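Local structure of 4-dehydrase (Streptomyces venezuelae, 2PO3) at residues A[88-93]-A[138-143]; A[165-170]-A[188-193]; A[310-315]-A[357-362]; A[317-322]-A[377-382]. The protein probably catalyses a pyridoxal-phosphate-dependent transamination of a TDP-sugar, a step on the way to the amino sugar desosamine. All coordinates share one frame; numbering follows the deposited sequence. Where two conformers were deposited one is given.

The four contacts fall into two groups, contacts 1 and 2 in the large mixed sheet and contacts 3 and 4 round helix 312-321. Contacts 1 and 2 have centres about 11 Å apart and join neighbouring strands; a probable hydrogen bond from Tyr169 N to Val142 O, 2.9 Å, passes between them. Contacts 3 and 4 have centres about 9 Å apart, and Val315 CG1 meets Leu379 CD2 at 3.7 Å. The centres of contacts 1 and 4 lie about 43 Å apart. The bound TDP-sugar external aldimine lies nearest to contact 2: the side chain of Val193 is about 7 Å from it and about 10 Å from that of Lys200, the predicted cofactor-binding lysine.

Contact 1 of 4, residues A[88-93]-A[138-143]; sequences GLTGEV and RTSAVV
Glu92 and Thr139 pair as parallel neighbours where strands 92-96 and 139-145 enter the mixed sheet of the large domain of a fold type I PLP enzyme. Glu92 brackets Thr139 in the usual parallel way: its N donates to Arg138 O at 3.1 Å, and its O accepts from Ser140 N at 2.9 Å. A beta bulge follows, for Val93 pairs with Ala141 instead of Ser140. Along the Glu92 side chain, CB lies over Arg138 O and Thr139 CA. CG then passes Arg138 CB at 3.9 Å, the two chains crossing as they go. Extended beyond CG, the chain carries the carboxylate out to the guanidinium, where OE2 forms a salt bridge with Arg138 NE at 2.9 Å, NE being the donor. The oxygen sits in the guanidinium plane, yet NE approaches from above the carboxylate plane. Arg138 has two conformers, and this bridge is described for one of them. OE1 bonds Thr136 OG1 and a water that also binds Thr139 OG1, whose stronger partner is Thr136 N. A glutamine here would probably weaken the hold on Arg138, leaving its charge without a mate. Gly91 suits its turn, since a CB would run into Arg138 O. On the opposite face Val93 uses one of its methyls, CG1, which touches Val143 CG2 at 3.6 Å.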
loop_
_atom_site.group_PDB
_atom_site.type_symbol
_atom_site.label_atom_id
_atom_site.label_comp_id
_atom_site.label_asym_id
_atom_site.label_seq_id
_atom_site.Cartn_x
_atom_site.Cartn_y
_atom_site.Cartn_z
ATOM N N GLY A 88 0.499 19.780 2.390
ATOM C CA GLY A 88 1.514 20.611 1.724
ATOM C C GLY A 88 2.795 20.839 2.525
ATOM O O GLY A 88 3.436 21.880 2.365
ATOM N N LEU A 89 3.145 19.862 3.372
ATOM C CA LEU A 89 4.313 19.951 4.209
ATOM C C LEU A 89 5.522 20.060 3.354
ATOM O O LEU A 89 5.564 19.454 2.319
ATOM C CB LEU A 89 4.510 18.706 5.097
ATOM C CG LEU A 89 3.351 18.521 6.055
ATOM C CD1 LEU A 89 3.655 17.405 7.060
ATOM C CD2 LEU A 89 3.064 19.837 6.768
ATOM N N THR A 90 6.500 20.822 3.813
ATOM C CA THR A 90 7.730 20.984 3.088
ATOM C C THR A 90 8.897 20.995 4.054
ATOM O O THR A 90 8.803 21.275 5.257
ATOM C CB THR A 90 7.745 22.323 2.308
ATOM O OG1 THR A 90 7.494 23.388 3.201
ATOM C CG2 THR A 90 6.698 22.304 1.201
ATOM N N GLY A 91 10.050 20.687 3.508
ATOM C CA GLY A 91 11.257 20.724 4.305
ATOM C C GLY A 91 11.397 19.774 5.473
ATOM O O GLY A 91 11.432 18.554 5.303
ATOM N N GLU A 92 11.501 20.381 6.648
ATOM C CA GLU A 92 11.723 19.665 7.875
ATOM C C GLU A 92 10.532 19.402 8.724
ATOM O O GLU A 92 9.636 20.250 8.840
ATOM C CB GLU A 92 12.724 20.495 8.726
ATOM C CG GLU A 92 14.122 20.548 8.080
ATOM C CD GLU A 92 15.104 21.429 8.803
ATOM O OE1 GLU A 92 14.899 21.947 9.887
ATOM O OE2 GLU A 92 16.201 21.574 8.110
ATOM N N VAL A 93 10.605 18.217 9.333
ATOM C CA VAL A 93 9.577 17.752 10.249
ATOM C C VAL A 93 10.195 17.277 11.557
ATOM O O VAL A 93 11.015 16.356 11.625
ATOM C CB VAL A 93 8.608 16.737 9.667
ATOM C CG1 VAL A 93 7.576 16.363 10.742
ATOM C CG2 VAL A 93 7.932 17.309 8.418
ATOM N N ARG A 138 13.132 26.151 7.662
ATOM C CA ARG A 138 12.629 25.020 6.889
ATOM C C ARG A 138 11.531 24.180 7.556
ATOM O O ARG A 138 10.834 23.407 6.900
ATOM C CB ARG A 138 13.773 24.116 6.495
ATOM C CG ARG A 138 14.788 24.879 5.682
ATOM C CD ARG A 138 16.172 24.249 5.689
ATOM N NE ARG A 138 16.806 24.134 7.004
ATOM C CZ ARG A 138 17.582 25.062 7.553
ATOM N NH1 ARG A 138 17.842 26.223 6.965
ATOM N NH2 ARG A 138 18.104 24.820 8.745
ATOM N N THR A 139 11.349 24.308 8.863
ATOM C CA THR A 139 10.333 23.527 9.545
ATOM C C THR A 139 8.891 23.803 9.158
ATOM O O THR A 139 8.417 24.936 9.227
ATOM C CB THR A 139 10.448 23.663 11.072
ATOM O OG1 THR A 139 11.821 23.675 11.385
ATOM C CG2 THR A 139 9.779 22.483 11.783
ATOM N N SER A 140 8.173 22.745 8.785
ATOM C CA SER A 140 6.770 22.907 8.457
ATOM C C SER A 140 5.876 22.292 9.540
ATOM O O SER A 140 4.717 22.674 9.736
ATOM C CB SER A 140 6.456 22.279 7.111
ATOM O OG SER A 140 7.283 21.143 6.958
ATOM N N ALA A 141 6.400 21.284 10.253
ATOM C CA ALA A 141 5.579 20.626 11.255
ATOM C C ALA A 141 6.343 19.805 12.278
ATOM O O ALA A 141 7.553 19.558 12.193
ATOM C CB ALA A 141 4.572 19.700 10.561
ATOM N N VAL A 142 5.517 19.390 13.229
ATOM C CA VAL A 142 5.835 18.558 14.352
ATOM C C VAL A 142 4.966 17.288 14.308
ATOM O O VAL A 142 3.731 17.309 14.227
ATOM C CB VAL A 142 5.575 19.285 15.686
ATOM C CG1 VAL A 142 5.960 18.459 16.924
ATOM C CG2 VAL A 142 6.272 20.629 15.742
ATOM N N VAL A 143 5.633 16.153 14.393
ATOM C CA VAL A 143 4.947 14.877 14.416
ATOM C C VAL A 143 5.388 14.137 15.677
ATOM O O VAL A 143 6.533 13.667 15.765
ATOM C CB VAL A 143 5.207 14.005 13.167
ATOM C CG1 VAL A 143 4.483 12.669 13.263
ATOM C CG2 VAL A 143 4.676 14.659 11.907
HETATM O O HOH W 1 9.690 24.022 4.416
HETATM O O HOH W 2 13.436 21.575 11.905
#

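Contact 2 of 4, residues A[165-170]-A[188-193]; sequences GLRLYF and LGDAEV
Three backbone hydrogen bonds join Leu168 and Phe170 to residues 190-193, where strand 191-195 runs parallel beside strand 167-171 in the mixed sheet, the short segments 28° from exactly parallel. Asp190 N gives to Leu168 O at 2.6 Å, Phe170 N to Ala191 O at 3.3 Å, and Val193 N to Phe170 O at 3.0 Å.

Side-chain carboxylates add a second set. Asp190 OD2 accepts from Leu168 N at 2.7 Å, met from well above the carboxylate plane, so that Asp190 holds both the N and the O of Leu168; its OD1 forms a salt bridge with Arg158 of helix 154-163. Glu192 turns back on its own segment, and OE2 receives two amides, Leu188 N at 2.7 Å and Gly189 N, which fixes the bend leading into the strand. Its OE1 bonds His146 NE2.

Packing differs on the two faces. The Phe170 ring, with CG anti to the carbonyl carbon (chi1 -62°), lies next to the bend: its CE1 is 3.7 Å from Gly189 CA, and the Leu188 carbonyl carbon stands at its edge. Glycine suits that position, because a CB would strike Phe170 CD1. On the other face Tyr169 puts CE2 3.4 Å from Asp190 CB, and its CD2 on the methyl of Ala191, a residue small enough to lie beside the ring.

Asp190 and Glu192 each give one carboxylate oxygen to main-chain N-H groups and the other to a side chain, so Asp190 ties the approach to strand 191-195 to strand 167-171, and Glu192 holds the 188-189 bend.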
loop_
_atom_site.group_PDB
_atom_site.type_symbol
_atom_site.label_atom_id
_atom_site.label_comp_id
_atom_site.label_asym_id
_atom_site.label_seq_id
_atom_site.Cartn_x
_atom_site.Cartn_y
_atom_site.Cartn_z
ATOM N N GLY A 165 4.377 28.761 14.146
ATOM C CA GLY A 165 3.588 28.628 12.933
ATOM C C GLY A 165 3.837 27.268 12.248
ATOM O O GLY A 165 4.139 27.221 11.045
ATOM N N LEU A 166 3.713 26.172 13.039
ATOM C CA LEU A 166 3.900 24.784 12.605
ATOM C C LEU A 166 2.621 23.974 12.794
ATOM O O LEU A 166 1.812 24.279 13.681
ATOM C CB LEU A 166 4.944 24.106 13.503
ATOM C CG LEU A 166 6.245 24.862 13.457
ATOM C CD1 LEU A 166 7.294 24.150 14.322
ATOM C CD2 LEU A 166 6.667 24.899 11.997
ATOM N N ARG A 167 2.434 22.917 11.974
ATOM C CA ARG A 167 1.249 22.058 12.111
ATOM C C ARG A 167 1.560 20.979 13.117
ATOM O O ARG A 167 2.729 20.631 13.321
ATOM C CB ARG A 167 0.751 21.399 10.822
ATOM C CG ARG A 167 0.485 22.350 9.648
ATOM C CD ARG A 167 -0.835 23.136 9.698
ATOM N NE ARG A 167 -1.044 23.975 8.507
ATOM C CZ ARG A 167 -2.194 24.546 8.114
ATOM N NH1 ARG A 167 -3.343 24.412 8.785
ATOM N NH2 ARG A 167 -2.191 25.286 7.003
ATOM N N LEU A 168 0.530 20.449 13.743
ATOM C CA LEU A 168 0.790 19.411 14.727
ATOM C C LEU A 168 0.047 18.114 14.433
ATOM O O LEU A 168 -1.189 18.071 14.444
ATOM C CB LEU A 168 0.466 19.896 16.156
ATOM C CG LEU A 168 0.504 18.826 17.277
ATOM C CD1 LEU A 168 1.937 18.391 17.632
ATOM C CD2 LEU A 168 -0.153 19.370 18.554
ATOM N N TYR A 169 0.821 17.053 14.182
ATOM C CA TYR A 169 0.241 15.744 13.915
ATOM C C TYR A 169 0.871 14.682 14.792
ATOM O O TYR A 169 1.963 14.913 15.351
ATOM C CB TYR A 169 0.443 15.274 12.453
ATOM C CG TYR A 169 0.129 16.349 11.464
ATOM C CD1 TYR A 169 1.160 17.001 10.790
ATOM C CD2 TYR A 169 -1.194 16.717 11.199
ATOM C CE1 TYR A 169 0.875 17.996 9.853
ATOM C CE2 TYR A 169 -1.498 17.708 10.259
ATOM C CZ TYR A 169 -0.452 18.344 9.588
ATOM O OH TYR A 169 -0.693 19.327 8.669
ATOM N N PHE A 170 0.182 13.512 14.848
ATOM C CA PHE A 170 0.659 12.351 15.592
ATOM C C PHE A 170 0.639 11.016 14.866
ATOM O O PHE A 170 -0.281 10.655 14.130
ATOM C CB PHE A 170 -0.051 12.072 16.923
ATOM C CG PHE A 170 0.138 13.215 17.861
ATOM C CD1 PHE A 170 -0.895 14.137 18.053
ATOM C CD2 PHE A 170 1.372 13.385 18.486
ATOM C CE1 PHE A 170 -0.730 15.219 18.916
ATOM C CE2 PHE A 170 1.548 14.469 19.352
ATOM C CZ PHE A 170 0.501 15.369 19.564
ATOM N N LEU A 188 -6.228 14.536 19.178
ATOM C CA LEU A 188 -5.329 15.489 19.770
ATOM C C LEU A 188 -4.533 16.268 18.793
ATOM O O LEU A 188 -4.137 17.381 19.106
ATOM C CB LEU A 188 -4.345 14.811 20.732
ATOM C CG LEU A 188 -5.089 13.914 21.672
ATOM C CD1 LEU A 188 -4.099 12.971 22.333
ATOM C CD2 LEU A 188 -5.752 14.828 22.683
ATOM N N GLY A 189 -4.251 15.696 17.631
ATOM C CA GLY A 189 -3.442 16.502 16.718
ATOM C C GLY A 189 -4.341 17.120 15.687
ATOM O O GLY A 189 -5.563 16.972 15.775
ATOM N N ASP A 190 -3.714 17.785 14.731
ATOM C CA ASP A 190 -4.424 18.387 13.632
ATOM C C ASP A 190 -5.056 17.213 12.866
ATOM O O ASP A 190 -6.116 17.343 12.228
ATOM C CB ASP A 190 -3.411 19.125 12.709
ATOM C CG ASP A 190 -2.972 20.435 13.334
ATOM O OD1 ASP A 190 -3.545 20.910 14.282
ATOM O OD2 ASP A 190 -1.940 21.014 12.760
ATOM N N ALA A 191 -4.339 16.064 12.947
ATOM C CA ALA A 191 -4.682 14.782 12.337
ATOM C C ALA A 191 -3.740 13.725 12.852
ATOM O O ALA A 191 -2.574 14.024 13.143
ATOM C CB ALA A 191 -4.586 14.821 10.810
ATOM N N GLU A 192 -4.254 12.484 12.942
ATOM C CA GLU A 192 -3.458 11.360 13.415
ATOM C C GLU A 192 -3.552 10.128 12.505
ATOM O O GLU A 192 -4.534 9.966 11.750
ATOM C CB GLU A 192 -3.679 11.034 14.910
ATOM C CG GLU A 192 -3.763 12.299 15.811
ATOM C CD GLU A 192 -3.957 11.934 17.258
ATOM O OE1 GLU A 192 -3.581 10.872 17.700
ATOM O OE2 GLU A 192 -4.598 12.828 17.973
ATOM N N VAL A 193 -2.509 9.268 12.582
ATOM C CA VAL A 193 -2.460 8.058 11.771
ATOM C C VAL A 193 -2.462 6.810 12.615
ATOM O O VAL A 193 -1.608 6.687 13.492
ATOM C CB VAL A 193 -1.291 8.011 10.779
ATOM C CG1 VAL A 193 -1.474 6.914 9.734
ATOM C CG2 VAL A 193 -1.218 9.325 10.009
#

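Contact 3 of 4, residues A[310-315]-A[357-362]; sequences IHRDLV and RVLSLP
The first turn of helix 312-321 packs on strand 358-361, an outer strand of the three-stranded antiparallel sheet in the C-terminal part of the chain, and Arg312 reaches across to Val358. Its CG stands anti to the backbone N (chi1 -173°), and the chain then bends at the next two bonds, folding down so that CD passes 3.2 Å from Val358 O. NH1 ends the fold with a hydrogen bond to that same oxygen, 2.7 Å long. The donor comes in the carbonyl plane on a lone pair, although the oxygen is tilted 18° from the guanidinium plane. Meanwhile NE and NH2 both grip Asp313 OD1, side-on and in the guanidinium plane, with NE at 2.8 Å. NH1 also donates to Ala355 O.

The aliphatic part of the arginine is used too: CD lies 4.0 Å from Leu359 CD1. One turn along the helix, Val315 CG1 meets the other methyl of that leucine, CD2, at 4.0 Å, so Leu359 spreads its fork between a valine and an arginine stem. His311 is the N-cap residue, its ND1 accepting from Asp313 N at 2.9 Å in the ring plane.

A methionine in place of Arg312 would probably keep some cover on Leu359 but leave Val358 O without this donor and the Asp313 carboxylate without its mate.

Arg357 and Leu359 bond their backbones to strand 299-303, whereas Val358 O receives a charged side-chain donor. Asp313 probably offsets the positive charge that this brings into a buried place.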
loop_
_atom_site.group_PDB
_atom_site.type_symbol
_atom_site.label_atom_id
_atom_site.label_comp_id
_atom_site.label_asym_id
_atom_site.label_seq_id
_atom_site.Cartn_x
_atom_site.Cartn_y
_atom_site.Cartn_z
ATOM N N ILE A 310 23.659 -7.565 33.467
ATOM C CA ILE A 310 23.365 -8.184 32.174
ATOM C C ILE A 310 22.624 -7.189 31.286
ATOM O O ILE A 310 21.626 -6.607 31.712
ATOM C CB ILE A 310 22.624 -9.524 32.220
ATOM C CG1 ILE A 310 22.381 -10.048 30.819
ATOM C CG2 ILE A 310 21.261 -9.447 32.901
ATOM C CD1 ILE A 310 21.972 -11.521 30.799
ATOM N N HIS A 311 23.124 -6.981 30.069
ATOM C CA HIS A 311 22.528 -6.068 29.092
ATOM C C HIS A 311 21.250 -6.648 28.500
ATOM O O HIS A 311 21.187 -7.862 28.309
ATOM C CB HIS A 311 23.459 -5.857 27.866
ATOM C CG HIS A 311 23.085 -4.666 27.000
ATOM N ND1 HIS A 311 22.042 -4.706 26.049
ATOM C CD2 HIS A 311 23.616 -3.398 26.957
ATOM C CE1 HIS A 311 21.966 -3.500 25.474
ATOM N NE2 HIS A 311 22.897 -2.695 25.997
ATOM N N ARG A 312 20.271 -5.760 28.190
ATOM C CA ARG A 312 18.978 -6.090 27.561
ATOM C C ARG A 312 19.131 -7.048 26.361
ATOM O O ARG A 312 18.393 -8.018 26.153
ATOM C CB ARG A 312 18.373 -4.769 27.075
ATOM C CG ARG A 312 16.946 -4.853 26.526
ATOM C CD ARG A 312 16.924 -5.214 25.040
ATOM N NE ARG A 312 17.875 -4.467 24.193
ATOM C CZ ARG A 312 17.751 -3.183 23.840
ATOM N NH1 ARG A 312 16.729 -2.445 24.253
ATOM N NH2 ARG A 312 18.675 -2.613 23.052
ATOM N N ASP A 313 20.140 -6.770 25.545
ATOM C CA ASP A 313 20.390 -7.569 24.364
ATOM C C ASP A 313 20.620 -9.031 24.650
ATOM O O ASP A 313 20.121 -9.912 23.944
ATOM C CB ASP A 313 21.572 -7.019 23.557
ATOM C CG ASP A 313 21.288 -5.697 22.902
ATOM O OD1 ASP A 313 20.175 -5.198 22.874
ATOM O OD2 ASP A 313 22.364 -5.165 22.358
ATOM N N LEU A 314 21.402 -9.271 25.692
ATOM C CA LEU A 314 21.736 -10.615 26.098
ATOM C C LEU A 314 20.518 -11.298 26.687
ATOM O O LEU A 314 20.275 -12.503 26.474
ATOM C CB LEU A 314 22.934 -10.646 27.054
ATOM C CG LEU A 314 23.506 -12.066 27.219
ATOM C CD1 LEU A 314 23.732 -12.766 25.873
ATOM C CD2 LEU A 314 24.834 -11.984 27.968
ATOM N N VAL A 315 19.749 -10.488 27.417
ATOM C CA VAL A 315 18.539 -11.019 27.981
ATOM C C VAL A 315 17.690 -11.557 26.805
ATOM O O VAL A 315 17.164 -12.698 26.802
ATOM C CB VAL A 315 17.771 -9.944 28.729
ATOM C CG1 VAL A 315 16.380 -10.526 28.932
ATOM C CG2 VAL A 315 18.425 -9.639 30.095
ATOM N N ARG A 357 17.485 0.182 27.184
ATOM C CA ARG A 357 16.900 -0.627 28.273
ATOM C C ARG A 357 15.639 -1.448 27.976
ATOM O O ARG A 357 15.371 -2.458 28.638
ATOM C CB ARG A 357 16.598 0.287 29.457
ATOM C CG ARG A 357 17.757 1.244 29.687
ATOM C CD ARG A 357 17.363 2.503 30.423
ATOM N NE ARG A 357 16.432 2.255 31.515
ATOM C CZ ARG A 357 16.801 1.925 32.762
ATOM N NH1 ARG A 357 18.075 1.809 33.109
ATOM N NH2 ARG A 357 15.882 1.724 33.715
ATOM N N VAL A 358 14.860 -0.988 26.990
ATOM C CA VAL A 358 13.583 -1.577 26.586
ATOM C C VAL A 358 13.525 -2.963 25.975
ATOM O O VAL A 358 14.310 -3.323 25.086
ATOM C CB VAL A 358 12.692 -0.560 25.862
ATOM C CG1 VAL A 358 12.574 0.698 26.730
ATOM C CG2 VAL A 358 13.220 -0.188 24.466
ATOM N N LEU A 359 12.544 -3.734 26.462
ATOM C CA LEU A 359 12.326 -5.083 25.965
ATOM C C LEU A 359 10.836 -5.345 25.933
ATOM O O LEU A 359 10.145 -5.169 26.952
ATOM C CB LEU A 359 13.022 -6.169 26.820
ATOM C CG LEU A 359 12.887 -7.502 26.105
ATOM C CD1 LEU A 359 13.643 -7.482 24.798
ATOM C CD2 LEU A 359 13.464 -8.611 26.941
ATOM N N SER A 360 10.331 -5.754 24.770
ATOM C CA SER A 360 8.895 -6.031 24.641
ATOM C C SER A 360 8.604 -7.524 24.845
ATOM O O SER A 360 9.203 -8.377 24.210
ATOM C CB SER A 360 8.379 -5.546 23.276
ATOM O OG SER A 360 7.065 -5.034 23.401
ATOM N N LEU A 361 7.684 -7.880 25.723
ATOM C CA LEU A 361 7.358 -9.293 25.975
ATOM C C LEU A 361 6.040 -9.766 25.335
ATOM O O LEU A 361 5.120 -8.979 25.150
ATOM C CB LEU A 361 7.235 -9.424 27.507
ATOM C CG LEU A 361 8.454 -8.843 28.237
ATOM C CD1 LEU A 361 8.231 -8.887 29.733
ATOM C CD2 LEU A 361 9.684 -9.686 27.913
ATOM N N PRO A 362 5.899 -11.039 25.011
ATOM C CA PRO A 362 4.669 -11.572 24.397
ATOM C C PRO A 362 3.378 -11.322 25.181
ATOM O O PRO A 362 3.309 -11.502 26.402
ATOM C CB PRO A 362 4.883 -13.066 24.288
ATOM C CG PRO A 362 6.381 -13.223 24.426
ATOM C CD PRO A 362 6.779 -12.148 25.399
#

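Contact 4 of 4, residues A[317-322]-A[377-382]; sequences EVLKAE and DLLRLC
Leu319 is one of two principal bumps of this contact, pushed from helix 312-321 into a hollow of helix 369-394 that has Leu378, Leu379 and Cys382 at its corners. The contact joins these two helices in the C-terminal part of the subunit, away from the ligand pocket. The two short segments run at 141° to one another with their axes 10.6 Å apart, a gap that leucine-sized side chains can fill. Each part of Leu319 has its own neighbour: CG faces Leu378 CD1, CD1 lies 4.0 Å from Cys382 SG, and CD2 meets Leu379 CD2, also at 4.0 Å. Although the CB of Leu379 points away from the other helix, its fork swings back far enough for that touch.

The reverse fit comes from Leu378, whose CD1 enters the notch between Leu319 and Glu322, 3.5 Å from Glu322 CB and almost as near its CG. The side chains of Leu319 and Leu378 lie alongside each other, pointing opposite ways. Cys382 fills a smaller dip: its sulfur also rests 3.9 Å from Val318 CG1, and its compact side chain suits the place where the beta-branched valine already takes up width.

Glu322 lends only its CH2 groups to the leucine, while its bent chain carries the carboxylate to Ala9 N and Ala16 N. The helices are thus joined here by apolar carbon and sulfur surfaces without a hydrogen bond between the two segments, and the buried acid is satisfied by backbone amides near the N-terminus of the same chain.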
loop_
_atom_site.group_PDB
_atom_site.type_symbol
_atom_site.label_atom_id
_atom_site.label_comp_id
_atom_site.label_asym_id
_atom_site.label_seq_id
_atom_site.Cartn_x
_atom_site.Cartn_y
_atom_site.Cartn_z
ATOM N N GLU A 317 18.569 -12.536 23.793
ATOM C CA GLU A 317 19.131 -13.759 23.236
ATOM C C GLU A 317 18.818 -14.988 24.071
ATOM O O GLU A 317 18.483 -16.054 23.545
ATOM C CB GLU A 317 20.660 -13.655 23.136
ATOM C CG GLU A 317 21.152 -12.725 22.014
ATOM C CD GLU A 317 22.587 -13.022 21.651
ATOM O OE1 GLU A 317 23.520 -12.281 21.928
ATOM O OE2 GLU A 317 22.730 -14.186 21.058
ATOM N N VAL A 318 18.945 -14.835 25.386
ATOM C CA VAL A 318 18.696 -15.934 26.297
ATOM C C VAL A 318 17.268 -16.427 26.167
ATOM O O VAL A 318 17.004 -17.629 26.167
ATOM C CB VAL A 318 19.004 -15.549 27.744
ATOM C CG1 VAL A 318 18.667 -16.692 28.691
ATOM C CG2 VAL A 318 20.473 -15.165 27.907
ATOM N N LEU A 319 16.339 -15.474 26.058
ATOM C CA LEU A 319 14.947 -15.882 25.936
ATOM C C LEU A 319 14.678 -16.463 24.545
ATOM O O LEU A 319 13.971 -17.449 24.360
ATOM C CB LEU A 319 13.969 -14.739 26.240
ATOM C CG LEU A 319 13.860 -14.299 27.707
ATOM C CD1 LEU A 319 15.225 -14.138 28.382
ATOM C CD2 LEU A 319 13.096 -12.971 27.767
ATOM N N LYS A 320 15.248 -15.837 23.541
ATOM C CA LYS A 320 15.025 -16.368 22.235
ATOM C C LYS A 320 15.442 -17.826 22.203
ATOM O O LYS A 320 14.818 -18.673 21.571
ATOM C CB LYS A 320 15.805 -15.599 21.199
ATOM C CG LYS A 320 15.514 -16.135 19.810
ATOM C CD LYS A 320 15.627 -15.062 18.738
ATOM C CE LYS A 320 14.352 -14.857 17.928
ATOM N NZ LYS A 320 13.415 -13.831 18.455
ATOM N N ALA A 321 16.522 -18.144 22.893
ATOM C CA ALA A 321 16.931 -19.535 22.874
ATOM C C ALA A 321 15.914 -20.463 23.526
ATOM O O ALA A 321 15.783 -21.651 23.217
ATOM C CB ALA A 321 18.327 -19.773 23.420
ATOM N N GLU A 322 15.170 -19.908 24.442
ATOM C CA GLU A 322 14.170 -20.694 25.132
ATOM C C GLU A 322 12.852 -20.760 24.387
ATOM O O GLU A 322 11.887 -21.316 24.903
ATOM C CB GLU A 322 13.926 -20.157 26.552
ATOM C CG GLU A 322 15.079 -20.475 27.516
ATOM C CD GLU A 322 15.447 -21.942 27.508
ATOM O OE1 GLU A 322 14.639 -22.858 27.547
ATOM O OE2 GLU A 322 16.738 -22.133 27.428
ATOM N N ASP A 377 9.799 -15.895 35.056
ATOM C CA ASP A 377 10.762 -16.776 35.697
ATOM C C ASP A 377 12.110 -16.732 35.033
ATOM O O ASP A 377 13.153 -16.710 35.694
ATOM C CB ASP A 377 10.270 -18.218 35.705
ATOM C CG ASP A 377 9.307 -18.467 36.823
ATOM O OD1 ASP A 377 9.003 -17.615 37.659
ATOM O OD2 ASP A 377 8.839 -19.698 36.769
ATOM N N LEU A 378 12.049 -16.729 33.709
ATOM C CA LEU A 378 13.220 -16.643 32.869
ATOM C C LEU A 378 13.842 -15.245 33.055
ATOM O O LEU A 378 15.052 -15.066 33.176
ATOM C CB LEU A 378 12.792 -16.857 31.411
ATOM C CG LEU A 378 13.387 -18.087 30.728
ATOM C CD1 LEU A 378 13.079 -18.086 29.219
ATOM C CD2 LEU A 378 14.897 -18.099 30.938
ATOM N N LEU A 379 13.014 -14.217 33.114
ATOM C CA LEU A 379 13.560 -12.883 33.311
ATOM C C LEU A 379 14.203 -12.749 34.687
ATOM O O LEU A 379 15.264 -12.138 34.871
ATOM C CB LEU A 379 12.457 -11.839 33.256
ATOM C CG LEU A 379 12.144 -11.390 31.836
ATOM C CD1 LEU A 379 11.127 -10.258 31.889
ATOM C CD2 LEU A 379 13.415 -10.864 31.195
ATOM N N ARG A 380 13.522 -13.317 35.673
ATOM C CA ARG A 380 13.975 -13.281 37.045
ATOM C C ARG A 380 15.328 -13.961 37.138
ATOM O O ARG A 380 16.222 -13.481 37.804
ATOM C CB ARG A 380 12.937 -13.944 37.924
ATOM C CG ARG A 380 13.263 -13.904 39.407
ATOM C CD ARG A 380 12.030 -14.276 40.191
ATOM N NE ARG A 380 10.974 -13.258 40.120
ATOM C CZ ARG A 380 10.919 -12.148 40.881
ATOM N NH1 ARG A 380 11.859 -11.853 41.780
ATOM N NH2 ARG A 380 9.904 -11.288 40.743
ATOM N N LEU A 381 15.497 -15.077 36.447
ATOM C CA LEU A 381 16.774 -15.773 36.461
ATOM C C LEU A 381 17.888 -14.849 35.943
ATOM O O LEU A 381 18.934 -14.608 36.578
ATOM C CB LEU A 381 16.667 -17.054 35.600
ATOM C CG LEU A 381 17.967 -17.810 35.348
ATOM C CD1 LEU A 381 18.470 -18.321 36.685
ATOM C CD2 LEU A 381 17.752 -19.021 34.435
ATOM N N CYS A 382 17.637 -14.296 34.757
ATOM C CA CYS A 382 18.563 -13.387 34.091
ATOM C C CYS A 382 18.975 -12.199 34.937
ATOM O O CYS A 382 20.122 -11.771 34.972
ATOM C CB CYS A 382 17.935 -12.817 32.784
ATOM S SG CYS A 382 17.721 -14.033 31.452
#